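Local coordinates for protein FMN-dependent nitronate monooxygenase (Shewanella oneidensis, PDB 5LSM) that probably uses FMN and molecular oxygen to oxidise nitronates such as propionate 3-nitronate, giving 3-oxopropanoate together with nitrate, nitrite and hydrogen peroxide, at residues Leu270-Pro275 and Pro295-Ala300; Ala27-Val32 and Thr56-Gln61; Ala84-Gln89 and Pro289-Val294. All coordinates share one frame; numbering follows the deposited sequence.

Contact 1: residues Leu270-Pro275 and Pro295-Ala300; sequences LFSGRP and PDFPLA
An ST turn in the loop joining strands 265-268 and 276-279 sets S272 and R274 against F297, whose side chain lies about 9 Å from the bound FMN. R274 N donates to S272 OG over 3.1 Å, and the same hydroxyl is also hydrogen-bonded to H182 NE2. S272 CB meets the F297 ring at its edge, in plane, 3.9 Å from F297 CD1, while P298 CB sits over one ring face. The aliphatic part of R274 crosses at a slant: R274 CG comes within 3.4 Å of F297 CB. Its chain then bends (chi3 90°), carrying the guanidinium off to H185 O with its plane 77° from that of the ring, so it does not stack. Between these residues G273 CA lies 3.2 Å from P295 O; a beta carbon there would strike P295 O and F297 N. S272 O receives C-H...O contacts from F297 CA at 3.3 Å and P298 CA at 3.4 Å. One water donates to both L270 O and A300 O. The chemistry implies a junction made by fit, C-H...O contacts and bridging water, while direct hydrogen bonds stay within each loop or go to residues outside the two.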
ATOM      1  N   LEU A 270      11.709   3.961 -15.037  1.00 30.60           N
ATOM      2  CA  LEU A 270      12.734   3.646 -16.034  1.00 29.93           C
ATOM      3  C   LEU A 270      12.198   3.720 -17.458  1.00 30.08           C
ATOM      4  O   LEU A 270      12.959   3.978 -18.374  1.00 37.72           O
ATOM      5  CB  LEU A 270      13.349   2.259 -15.775  1.00 29.44           C
ATOM      6  CG  LEU A 270      14.312   2.152 -14.584  1.00 28.99           C
ATOM      7  CD1 LEU A 270      14.690   0.722 -14.306  1.00 25.80           C
ATOM      8  CD2 LEU A 270      15.574   2.969 -14.814  1.00 38.46           C
ATOM      9  N   PHE A 271      10.899   3.508 -17.649  1.00 28.41           N
ATOM     10  CA  PHE A 271      10.350   3.363 -18.994  1.00 30.57           C
ATOM     11  C   PHE A 271       9.754   4.650 -19.532  1.00 31.18           C
ATOM     12  O   PHE A 271       9.550   4.784 -20.735  1.00 33.96           O
ATOM     13  CB  PHE A 271       9.273   2.279 -19.019  1.00 29.95           C
ATOM     14  CG  PHE A 271       9.753   0.952 -18.554  1.00 27.14           C
ATOM     15  CD1 PHE A 271      10.381   0.084 -19.432  1.00 28.46           C
ATOM     16  CD2 PHE A 271       9.670   0.606 -17.216  1.00 29.35           C
ATOM     17  CE1 PHE A 271      10.840  -1.145 -19.004  1.00 27.85           C
ATOM     18  CE2 PHE A 271      10.126  -0.629 -16.773  1.00 30.12           C
ATOM     19  CZ  PHE A 271      10.726  -1.496 -17.670  1.00 29.82           C
ATOM     20  N   SER A 272       9.408   5.568 -18.644  1.00 30.68           N
ATOM     21  CA  SER A 272       8.622   6.738 -19.037  1.00 32.08           C
ATOM     22  C   SER A 272       9.167   8.079 -18.493  1.00 31.34           C
ATOM     23  O   SER A 272       8.968   9.123 -19.116  1.00 31.34           O
ATOM     24  CB  SER A 272       7.184   6.539 -18.584  1.00 30.19           C
ATOM     25  OG  SER A 272       7.107   6.657 -17.175  1.00 37.79           O
ATOM     26  N   GLY A 273       9.860   8.044 -17.353  1.00 30.41           N
ATOM     27  CA  GLY A 273      10.217   9.265 -16.614  1.00 29.66           C
ATOM     28  C   GLY A 273       9.397   9.503 -15.351  1.00 30.69           C
ATOM     29  O   GLY A 273       9.668  10.436 -14.587  1.00 30.01           O
ATOM     30  N   ARG A 274       8.349   8.703 -15.163  1.00 32.30           N
ATOM     31  CA  ARG A 274       7.420   8.903 -14.057  1.00 27.78           C
ATOM     32  C   ARG A 274       7.130   7.580 -13.373  1.00 25.61           C
ATOM     33  O   ARG A 274       7.042   6.532 -14.032  1.00 24.88           O
ATOM     34  CB  ARG A 274       6.117   9.558 -14.565  1.00 30.14           C
ATOM     35  CG  ARG A 274       6.054  11.060 -14.298  1.00 31.76           C
ATOM     36  CD  ARG A 274       4.720  11.680 -14.689  1.00 33.02           C
ATOM     37  NE  ARG A 274       3.812  11.644 -13.562  1.00 38.74           N
ATOM     38  CZ  ARG A 274       3.369  12.695 -12.891  1.00 38.64           C
ATOM     39  NH1 ARG A 274       3.614  13.927 -13.292  1.00 47.10           N
ATOM     40  NH2 ARG A 274       2.588  12.495 -11.851  1.00 43.88           N
ATOM     41  N   PRO A 275       7.011   7.603 -12.040  1.00 25.53           N
ATOM     42  CA  PRO A 275       6.717   6.367 -11.290  1.00 26.88           C
ATOM     43  C   PRO A 275       5.501   5.606 -11.840  1.00 28.93           C
ATOM     44  O   PRO A 275       4.411   6.164 -11.918  1.00 30.18           O
ATOM     45  CB  PRO A 275       6.419   6.865  -9.886  1.00 24.33           C
ATOM     46  CG  PRO A 275       7.076   8.181  -9.796  1.00 27.33           C
ATOM     47  CD  PRO A 275       7.045   8.782 -11.172  1.00 25.12           C
ATOM     48  N   PRO A 295      15.369  10.876 -17.699  1.00 36.22           N
ATOM     49  CA  PRO A 295      14.774  12.155 -18.050  1.00 36.18           C
ATOM     50  C   PRO A 295      13.298  12.290 -17.663  1.00 38.32           C
ATOM     51  O   PRO A 295      12.577  11.292 -17.518  1.00 29.29           O
ATOM     52  CB  PRO A 295      14.938  12.228 -19.577  1.00 34.23           C
ATOM     53  CG  PRO A 295      15.311  10.857 -20.015  1.00 35.92           C
ATOM     54  CD  PRO A 295      15.986  10.212 -18.862  1.00 38.87           C
ATOM     55  N   ASP A 296      12.845  13.536 -17.590  1.00 41.98           N
ATOM     56  CA  ASP A 296      11.472  13.828 -17.240  1.00 43.72           C
ATOM     57  C   ASP A 296      10.483  13.198 -18.219  1.00 41.28           C
ATOM     58  O   ASP A 296      10.789  12.987 -19.384  1.00 39.45           O
ATOM     59  CB  ASP A 296      11.253  15.333 -17.167  1.00 47.21           C
ATOM     60  CG  ASP A 296      11.979  15.970 -16.004  1.00 51.63           C
ATOM     61  OD1 ASP A 296      12.315  15.244 -15.044  1.00 44.44           O
ATOM     62  OD2 ASP A 296      12.207  17.201 -16.055  1.00 52.82           O
ATOM     63  N   PHE A 297       9.337  12.809 -17.672  1.00 38.56           N
ATOM     64  CA  PHE A 297       8.199  12.294 -18.415  1.00 36.15           C
ATOM     65  C   PHE A 297       7.708  13.287 -19.486  1.00 35.32           C
ATOM     66  O   PHE A 297       7.508  14.461 -19.185  1.00 33.39           O
ATOM     67  CB  PHE A 297       7.081  12.013 -17.399  1.00 34.48           C
ATOM     68  CG  PHE A 297       5.836  11.478 -17.997  1.00 32.83           C
ATOM     69  CD1 PHE A 297       5.730  10.130 -18.306  1.00 33.91           C
ATOM     70  CD2 PHE A 297       4.774  12.325 -18.284  1.00 37.61           C
ATOM     71  CE1 PHE A 297       4.588   9.628 -18.904  1.00 36.00           C
ATOM     72  CE2 PHE A 297       3.610  11.830 -18.854  1.00 39.43           C
ATOM     73  CZ  PHE A 297       3.518  10.476 -19.161  1.00 42.74           C
ATOM     74  N   PRO A 298       7.465  12.810 -20.729  1.00 36.23           N
ATOM     75  CA  PRO A 298       7.546  11.427 -21.204  1.00 40.44           C
ATOM     76  C   PRO A 298       8.800  11.077 -22.024  1.00 39.62           C
ATOM     77  O   PRO A 298       8.749  10.178 -22.871  1.00 36.83           O
ATOM     78  CB  PRO A 298       6.312  11.314 -22.102  1.00 39.39           C
ATOM     79  CG  PRO A 298       6.215  12.661 -22.714  1.00 37.03           C
ATOM     80  CD  PRO A 298       6.657  13.632 -21.649  1.00 38.54           C
ATOM     81  N   LEU A 299       9.928  11.705 -21.726  1.00 36.56           N
ATOM     82  CA  LEU A 299      11.063  11.632 -22.636  1.00 35.41           C
ATOM     83  C   LEU A 299      11.733  10.254 -22.648  1.00 35.15           C
ATOM     84  O   LEU A 299      12.143   9.783 -23.699  1.00 42.16           O
ATOM     85  CB  LEU A 299      12.061  12.746 -22.337  1.00 35.32           C
ATOM     86  CG  LEU A 299      11.429  14.128 -22.506  1.00 36.80           C
ATOM     87  CD1 LEU A 299      12.340  15.239 -22.029  1.00 34.36           C
ATOM     88  CD2 LEU A 299      10.975  14.364 -23.947  1.00 40.23           C
ATOM     89  N   ALA A 300      11.682   9.549 -21.527  1.00 36.04           N
ATOM     90  CA  ALA A 300      12.514   8.360 -21.328  1.00 36.63           C
ATOM     91  C   ALA A 300      12.121   7.168 -22.200  1.00 37.87           C
ATOM     92  O   ALA A 300      12.951   6.298 -22.457  1.00 41.28           O
ATOM     93  CB  ALA A 300      12.507   7.954 -19.863  1.00 34.98           C
TER
HETATM   94  O   HOH W   1      14.546   4.869 -20.510  1.00 42.40           O
HETATM   95  O   HOH W   2       8.690  13.597 -14.850  1.00 40.41           O

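Contact 2: residues Ala27-Val32 and Thr56-Gln61; sequences ALAIAV and TAIRSQ
I30 and I58 meet where two neighbouring helices of the TIM barrel, 26-35 and 48-59, lie against each other on the outside of the parallel sheet. The example illustrates how one such helix pair can be buried at one side and solvent-facing at the other. On the buried side, the two isoleucines mark the nearest approach of the backbones, with I30 CA 6.0 Å from I58 CA. Here I30 CG1 rests 4.1 Å from I58 CA, against the backbone of the other helix and not merely against its side chain. Next to it I58 CD1 reaches A29 CB at 4.3 Å, the small alanine accepting the end of the longer branch. S26, one residue before the segment, also touches A57 and I58 and extends this interface. All of this is van der Waals packing. L28 and V32 face elsewhere, toward Q17 of strand 15-17 and Y241, and anchor helix 26-35 to other parts of the barrel.

The outer side is looser and involves the end of helix 48-59. S60 is the first residue to leave helical geometry, and Q61, exposed to solvent, swings back over helix 26-35; it also touches a crystal neighbour, so its exact placement may owe something to crystal packing. With CG of Q61 anti to its own carbonyl carbon (chi1 -79°) and the chain extended beyond, the glutamine crosses I30 at about a right angle. It lays a polar group over hydrocarbon, contributing cover without a directed bond to I30. I30 CD1 lies 3.9 Å from A57 O; Q61 OE1 rests 3.6 Å from I30 CD1 and equally 3.6 Å from I30 CG2, between the two methyls.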
ATOM      1  N   ALA A  27     -12.853  -1.938 -28.414  1.00 32.28           N
ATOM      2  CA  ALA A  27     -13.548  -3.228 -28.230  1.00 32.42           C
ATOM      3  C   ALA A  27     -13.787  -3.566 -26.741  1.00 33.48           C
ATOM      4  O   ALA A  27     -14.845  -4.124 -26.381  1.00 41.74           O
ATOM      5  CB  ALA A  27     -12.818  -4.357 -28.945  1.00 28.27           C
ATOM      6  N   LEU A  28     -12.867  -3.144 -25.876  1.00 28.80           N
ATOM      7  CA  LEU A  28     -13.031  -3.352 -24.431  1.00 28.43           C
ATOM      8  C   LEU A  28     -13.988  -2.309 -23.844  1.00 30.14           C
ATOM      9  O   LEU A  28     -14.894  -2.638 -23.065  1.00 27.86           O
ATOM     10  CB  LEU A  28     -11.674  -3.315 -23.711  1.00 25.53           C
ATOM     11  CG  LEU A  28     -11.742  -3.521 -22.198  1.00 25.02           C
ATOM     12  CD1 LEU A  28     -12.243  -4.912 -21.882  1.00 24.13           C
ATOM     13  CD2 LEU A  28     -10.405  -3.248 -21.525  1.00 23.00           C
ATOM     14  N   ALA A  29     -13.807  -1.053 -24.236  1.00 29.93           N
ATOM     15  CA  ALA A  29     -14.755  -0.008 -23.849  1.00 32.35           C
ATOM     16  C   ALA A  29     -16.205  -0.364 -24.252  1.00 29.19           C
ATOM     17  O   ALA A  29     -17.103  -0.324 -23.428  1.00 29.43           O
ATOM     18  CB  ALA A  29     -14.337   1.333 -24.430  1.00 31.47           C
ATOM     19  N   ILE A  30     -16.403  -0.789 -25.493  1.00 28.88           N
ATOM     20  CA  ILE A  30     -17.732  -1.204 -25.962  1.00 27.59           C
ATOM     21  C   ILE A  30     -18.304  -2.296 -25.060  1.00 27.30           C
ATOM     22  O   ILE A  30     -19.453  -2.228 -24.632  1.00 27.11           O
ATOM     23  CB  ILE A  30     -17.662  -1.763 -27.409  1.00 30.08           C
ATOM     24  CG1 ILE A  30     -17.393  -0.635 -28.425  1.00 30.20           C
ATOM     25  CG2 ILE A  30     -18.946  -2.499 -27.775  1.00 29.69           C
ATOM     26  CD1 ILE A  30     -16.809  -1.128 -29.733  1.00 28.23           C
ATOM     27  N   ALA A  31     -17.509  -3.331 -24.815  1.00 29.61           N
ATOM     28  CA  ALA A  31     -18.013  -4.520 -24.136  1.00 30.97           C
ATOM     29  C   ALA A  31     -18.441  -4.189 -22.707  1.00 30.37           C
ATOM     30  O   ALA A  31     -19.466  -4.683 -22.241  1.00 34.50           O
ATOM     31  CB  ALA A  31     -16.962  -5.637 -24.142  1.00 31.45           C
ATOM     32  N   VAL A  32     -17.678  -3.332 -22.031  1.00 27.65           N
ATOM     33  CA  VAL A  32     -17.974  -2.981 -20.641  1.00 28.48           C
ATOM     34  C   VAL A  32     -19.178  -2.043 -20.526  1.00 28.27           C
ATOM     35  O   VAL A  32     -20.002  -2.189 -19.602  1.00 28.38           O
ATOM     36  CB  VAL A  32     -16.751  -2.361 -19.904  1.00 25.65           C
ATOM     37  CG1 VAL A  32     -17.138  -1.974 -18.486  1.00 25.01           C
ATOM     38  CG2 VAL A  32     -15.581  -3.338 -19.875  1.00 22.98           C
ATOM     39  N   THR A  56     -15.406   6.919 -33.208  1.00 36.12           N
ATOM     40  CA  THR A  56     -16.405   6.567 -34.202  1.00 36.13           C
ATOM     41  C   THR A  56     -16.741   5.060 -34.092  1.00 34.13           C
ATOM     42  O   THR A  56     -17.917   4.679 -34.012  1.00 30.45           O
ATOM     43  CB  THR A  56     -15.952   6.977 -35.636  1.00 39.13           C
ATOM     44  OG1 THR A  56     -15.992   8.405 -35.754  1.00 41.47           O
ATOM     45  CG2 THR A  56     -16.866   6.390 -36.705  1.00 36.59           C
ATOM     46  N   ALA A  57     -15.713   4.227 -33.958  1.00 34.64           N
ATOM     47  CA  ALA A  57     -15.916   2.797 -33.721  1.00 36.21           C
ATOM     48  C   ALA A  57     -16.717   2.507 -32.441  1.00 35.49           C
ATOM     49  O   ALA A  57     -17.560   1.612 -32.429  1.00 38.86           O
ATOM     50  CB  ALA A  57     -14.589   2.060 -33.691  1.00 34.86           C
ATOM     51  N   ILE A  58     -16.494   3.270 -31.379  1.00 35.27           N
ATOM     52  CA  ILE A  58     -17.292   3.080 -30.165  1.00 33.95           C
ATOM     53  C   ILE A  58     -18.762   3.423 -30.408  1.00 37.64           C
ATOM     54  O   ILE A  58     -19.654   2.645 -30.051  1.00 44.66           O
ATOM     55  CB  ILE A  58     -16.737   3.886 -28.976  1.00 31.28           C
ATOM     56  CG1 ILE A  58     -15.436   3.241 -28.476  1.00 33.46           C
ATOM     57  CG2 ILE A  58     -17.756   3.951 -27.839  1.00 30.70           C
ATOM     58  CD1 ILE A  58     -14.534   4.187 -27.697  1.00 32.92           C
ATOM     59  N   ARG A  59     -19.015   4.525 -31.108  1.00 38.86           N
ATOM     60  CA  ARG A  59     -20.375   5.052 -31.215  1.00 40.24           C
ATOM     61  C   ARG A  59     -21.267   4.246 -32.152  1.00 38.29           C
ATOM     62  O   ARG A  59     -22.486   4.321 -32.063  1.00 34.02           O
ATOM     63  CB  ARG A  59     -20.368   6.529 -31.617  1.00 36.90           C
ATOM     64  CG  ARG A  59     -19.940   7.466 -30.493  1.00 39.49           C
ATOM     65  CD  ARG A  59     -20.778   7.326 -29.216  1.00 38.14           C
ATOM     66  NE  ARG A  59     -20.803   8.587 -28.459  1.00 48.12           N
ATOM     67  CZ  ARG A  59     -20.942   8.693 -27.135  1.00 49.15           C
ATOM     68  NH1 ARG A  59     -21.115   7.613 -26.380  1.00 51.19           N
ATOM     69  NH2 ARG A  59     -20.944   9.895 -26.567  1.00 46.26           N
ATOM     70  N   SER A  60     -20.681   3.410 -32.992  1.00 36.92           N
ATOM     71  CA  SER A  60     -21.498   2.648 -33.908  1.00 40.36           C
ATOM     72  C   SER A  60     -21.746   1.233 -33.418  1.00 39.70           C
ATOM     73  O   SER A  60     -22.187   0.385 -34.186  1.00 43.14           O
ATOM     74  CB  SER A  60     -20.859   2.638 -35.288  1.00 41.83           C
ATOM     75  OG  SER A  60     -19.568   2.103 -35.217  1.00 52.98           O
ATOM     76  N   GLN A  61     -21.416   0.955 -32.156  1.00 41.54           N
ATOM     77  CA  GLN A  61     -21.751  -0.341 -31.538  1.00 40.79           C
ATOM     78  C   GLN A  61     -22.523  -0.177 -30.229  1.00 39.95           C
ATOM     79  O   GLN A  61     -23.100  -1.142 -29.716  1.00 50.53           O
ATOM     80  CB  GLN A  61     -20.475  -1.173 -31.296  1.00 38.85           C
ATOM     81  CG  GLN A  61     -19.936  -1.879 -32.537  1.00 40.71           C
ATOM     82  CD  GLN A  61     -18.844  -2.919 -32.244  1.00 41.93           C
ATOM     83  OE1 GLN A  61     -18.881  -3.634 -31.240  1.00 47.52           O
ATOM     84  NE2 GLN A  61     -17.896  -3.037 -33.156  1.00 40.32           N
TER

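Contact 3: residues Ala84-Gln89 and Pro289-Val294; sequences AAWLEQ and PMNEAV
W86 receives V294 over one face of its indole: V294 CG2 stands 3.8 Å from the centroid of the W86 six-membered ring, 16° off the normal, a CH-pi contact. The same ring is touched along its edge by N291, whose ND2 lies 3.9 Å from W86 CZ3, the amide and ring planes being 72° apart. A293 CB comes to 4.1 Å from W86 CE3, and Q89 NE2, one helical turn on, covers the same methyl from 3.6 Å away (Q89 NE2 to A293 CB). With CG anti to the backbone N (chi1 -179°), the indole extends from helix 80-89 into the bend of the opposing loop.

That bend is fixed by a second shell. A type I turn runs from N291 to V294, and within it A293 N donates to N291 OD1 over 2.9 Å in a nearly straight bond, an Asx turn. The other end of the amide, ND2, is spent on M287 O, so both ends of the group that borders the ring are held. A leucine in place of W86 would probably leave V294 CG2 without its aromatic face and open a gap beside N291.

F283 and M287 of helix 282-287 and A303 of helix 301-313 also pack on W86, which thus fastens helix 80-89 to two later helices and the loop linking them.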
ATOM      1  N   ALA A  84      21.057  12.591 -23.054  1.00 46.38           N
ATOM      2  CA  ALA A  84      22.285  12.036 -23.589  1.00 41.08           C
ATOM      3  C   ALA A  84      23.035  11.239 -22.526  1.00 37.34           C
ATOM      4  O   ALA A  84      23.613  10.206 -22.829  1.00 38.69           O
ATOM      5  CB  ALA A  84      23.159  13.158 -24.130  1.00 48.54           C
ATOM      6  N   ALA A  85      23.016  11.705 -21.276  1.00 36.31           N
ATOM      7  CA  ALA A  85      23.665  10.969 -20.164  1.00 35.32           C
ATOM      8  C   ALA A  85      22.981   9.643 -19.837  1.00 37.15           C
ATOM      9  O   ALA A  85      23.625   8.707 -19.364  1.00 44.12           O
ATOM     10  CB  ALA A  85      23.732  11.830 -18.914  1.00 32.12           C
ATOM     11  N   TRP A  86      21.659   9.611 -19.988  1.00 35.42           N
ATOM     12  CA  TRP A  86      20.878   8.404 -19.738  1.00 35.28           C
ATOM     13  C   TRP A  86      21.173   7.395 -20.831  1.00 37.13           C
ATOM     14  O   TRP A  86      21.378   6.212 -20.558  1.00 37.37           O
ATOM     15  CB  TRP A  86      19.371   8.738 -19.713  1.00 36.15           C
ATOM     16  CG  TRP A  86      18.497   7.577 -19.442  1.00 29.93           C
ATOM     17  CD1 TRP A  86      17.483   7.133 -20.216  1.00 30.37           C
ATOM     18  CD2 TRP A  86      18.576   6.683 -18.319  1.00 30.82           C
ATOM     19  NE1 TRP A  86      16.931   6.002 -19.666  1.00 32.64           N
ATOM     20  CE2 TRP A  86      17.577   5.714 -18.491  1.00 30.04           C
ATOM     21  CE3 TRP A  86      19.396   6.612 -17.187  1.00 30.64           C
ATOM     22  CZ2 TRP A  86      17.363   4.687 -17.571  1.00 33.06           C
ATOM     23  CZ3 TRP A  86      19.187   5.591 -16.275  1.00 33.53           C
ATOM     24  CH2 TRP A  86      18.184   4.635 -16.480  1.00 35.76           C
ATOM     25  N   LEU A  87      21.208   7.879 -22.069  1.00 40.66           N
ATOM     26  CA  LEU A  87      21.559   7.055 -23.227  1.00 41.91           C
ATOM     27  C   LEU A  87      22.917   6.389 -23.017  1.00 42.19           C
ATOM     28  O   LEU A  87      23.069   5.186 -23.236  1.00 40.28           O
ATOM     29  CB  LEU A  87      21.583   7.924 -24.497  1.00 42.90           C
ATOM     30  CG  LEU A  87      20.861   7.455 -25.763  1.00 43.08           C
ATOM     31  CD1 LEU A  87      19.658   6.571 -25.467  1.00 45.76           C
ATOM     32  CD2 LEU A  87      20.435   8.666 -26.580  1.00 44.36           C
ATOM     33  N   GLU A  88      23.874   7.169 -22.518  1.00 43.50           N
ATOM     34  CA  GLU A  88      25.230   6.687 -22.261  1.00 44.91           C
ATOM     35  C   GLU A  88      25.212   5.558 -21.252  1.00 40.71           C
ATOM     36  O   GLU A  88      25.945   4.584 -21.389  1.00 43.85           O
ATOM     37  CB  GLU A  88      26.099   7.837 -21.724  1.00 51.05           C
ATOM     38  CG  GLU A  88      27.581   7.519 -21.619  1.00 53.63           C
ATOM     39  CD  GLU A  88      28.353   8.576 -20.848  1.00 61.53           C
ATOM     40  OE1 GLU A  88      27.830   9.702 -20.668  1.00 64.53           O
ATOM     41  OE2 GLU A  88      29.498   8.285 -20.435  1.00 60.27           O
ATOM     42  N   GLN A  89      24.389   5.712 -20.220  1.00 37.16           N
ATOM     43  CA  GLN A  89      24.225   4.681 -19.195  1.00 36.76           C
ATOM     44  C   GLN A  89      23.694   3.337 -19.717  1.00 34.81           C
ATOM     45  O   GLN A  89      24.002   2.283 -19.159  1.00 35.10           O
ATOM     46  CB  GLN A  89      23.272   5.179 -18.132  1.00 41.39           C
ATOM     47  CG  GLN A  89      23.783   6.359 -17.347  1.00 39.44           C
ATOM     48  CD  GLN A  89      23.537   6.180 -15.872  1.00 45.71           C
ATOM     49  OE1 GLN A  89      23.664   5.071 -15.333  1.00 50.41           O
ATOM     50  NE2 GLN A  89      23.142   7.253 -15.213  1.00 48.97           N
ATOM     51  N   PRO A 289      14.711  -0.330  -8.967  1.00 37.98           N
ATOM     52  CA  PRO A 289      13.549   0.030  -9.774  1.00 37.10           C
ATOM     53  C   PRO A 289      13.419   1.534 -10.096  1.00 37.76           C
ATOM     54  O   PRO A 289      12.970   1.897 -11.199  1.00 40.45           O
ATOM     55  CB  PRO A 289      12.387  -0.442  -8.905  1.00 39.29           C
ATOM     56  N   MET A 290      13.792   2.394  -9.140  1.00 36.62           N
ATOM     57  CA  MET A 290      13.756   3.854  -9.325  1.00 36.35           C
ATOM     58  C   MET A 290      15.141   4.353  -9.671  1.00 40.64           C
ATOM     59  O   MET A 290      16.133   3.835  -9.157  1.00 40.59           O
ATOM     60  CB  MET A 290      13.289   4.568  -8.041  1.00 37.47           C
ATOM     61  CG  MET A 290      11.802   4.426  -7.716  1.00 38.59           C
ATOM     62  SD  MET A 290      10.674   4.944  -9.034  1.00 40.78           S
ATOM     63  CE  MET A 290      10.782   6.730  -8.940  1.00 39.04           C
ATOM     64  N   ASN A 291      15.212   5.414 -10.474  1.00 41.83           N
ATOM     65  CA  ASN A 291      16.502   5.994 -10.854  1.00 37.96           C
ATOM     66  C   ASN A 291      16.423   7.498 -11.089  1.00 38.19           C
ATOM     67  O   ASN A 291      15.694   7.967 -11.956  1.00 35.35           O
ATOM     68  CB  ASN A 291      17.050   5.294 -12.099  1.00 40.92           C
ATOM     69  CG  ASN A 291      18.547   5.515 -12.290  1.00 40.91           C
ATOM     70  OD1 ASN A 291      19.039   6.641 -12.214  1.00 37.17           O
ATOM     71  ND2 ASN A 291      19.270   4.437 -12.573  1.00 37.70           N
ATOM     72  N   GLU A 292      17.311   8.229 -10.427  1.00 45.02           N
ATOM     73  CA  GLU A 292      17.271   9.685 -10.394  1.00 47.05           C
ATOM     74  C   GLU A 292      17.784  10.305 -11.703  1.00 43.83           C
ATOM     75  O   GLU A 292      17.518  11.471 -11.983  1.00 49.04           O
ATOM     76  CB  GLU A 292      18.095  10.191  -9.207  1.00 58.34           C
ATOM     77  CG  GLU A 292      17.688   9.586  -7.854  1.00 72.88           C
ATOM     78  CD  GLU A 292      18.098   8.109  -7.655  1.00 77.05           C
ATOM     79  OE1 GLU A 292      19.139   7.656  -8.203  1.00 56.65           O
ATOM     80  OE2 GLU A 292      17.385   7.396  -6.909  1.00 75.41           O
ATOM     81  N   ALA A 293      18.450   9.498 -12.533  1.00 40.47           N
ATOM     82  CA  ALA A 293      19.080   9.970 -13.785  1.00 37.97           C
ATOM     83  C   ALA A 293      18.174   9.939 -15.038  1.00 35.98           C
ATOM     84  O   ALA A 293      18.540  10.476 -16.071  1.00 42.93           O
ATOM     85  CB  ALA A 293      20.337   9.153 -14.051  1.00 38.14           C
ATOM     86  N   VAL A 294      17.019   9.288 -14.947  1.00 35.39           N
ATOM     87  CA  VAL A 294      16.080   9.199 -16.058  1.00 32.97           C
ATOM     88  C   VAL A 294      15.473  10.560 -16.403  1.00 32.06           C
ATOM     89  O   VAL A 294      15.095  11.310 -15.526  1.00 30.84           O
ATOM     90  CB  VAL A 294      14.942   8.230 -15.718  1.00 35.85           C
ATOM     91  CG1 VAL A 294      14.019   8.026 -16.912  1.00 35.22           C
ATOM     92  CG2 VAL A 294      15.526   6.902 -15.255  1.00 41.66           C
TER

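How the contacts relate
From the N terminus, contact 2 closes first: a chain excursion of 23 residues through strand 39-42 brings helix 48-59 back against helix 26-35. Contact 3 opens next, at helix 80-89, and stays open for some 200 residues, across most of the barrel. Before its partner 289-294 arrives, contact 1 opens at 270-275; 295-300 then follows directly and closes it, so contacts 1 and 3 cross. Their centres are 10 Å apart and they share packing, A300 against V294, L270 and P295 against W86, making one continuous region. Contact 2 is separate, on the opposite side of the chain's centre: it joins early barrel helices, whereas the crossed pair ties the late loops to helix 80-89.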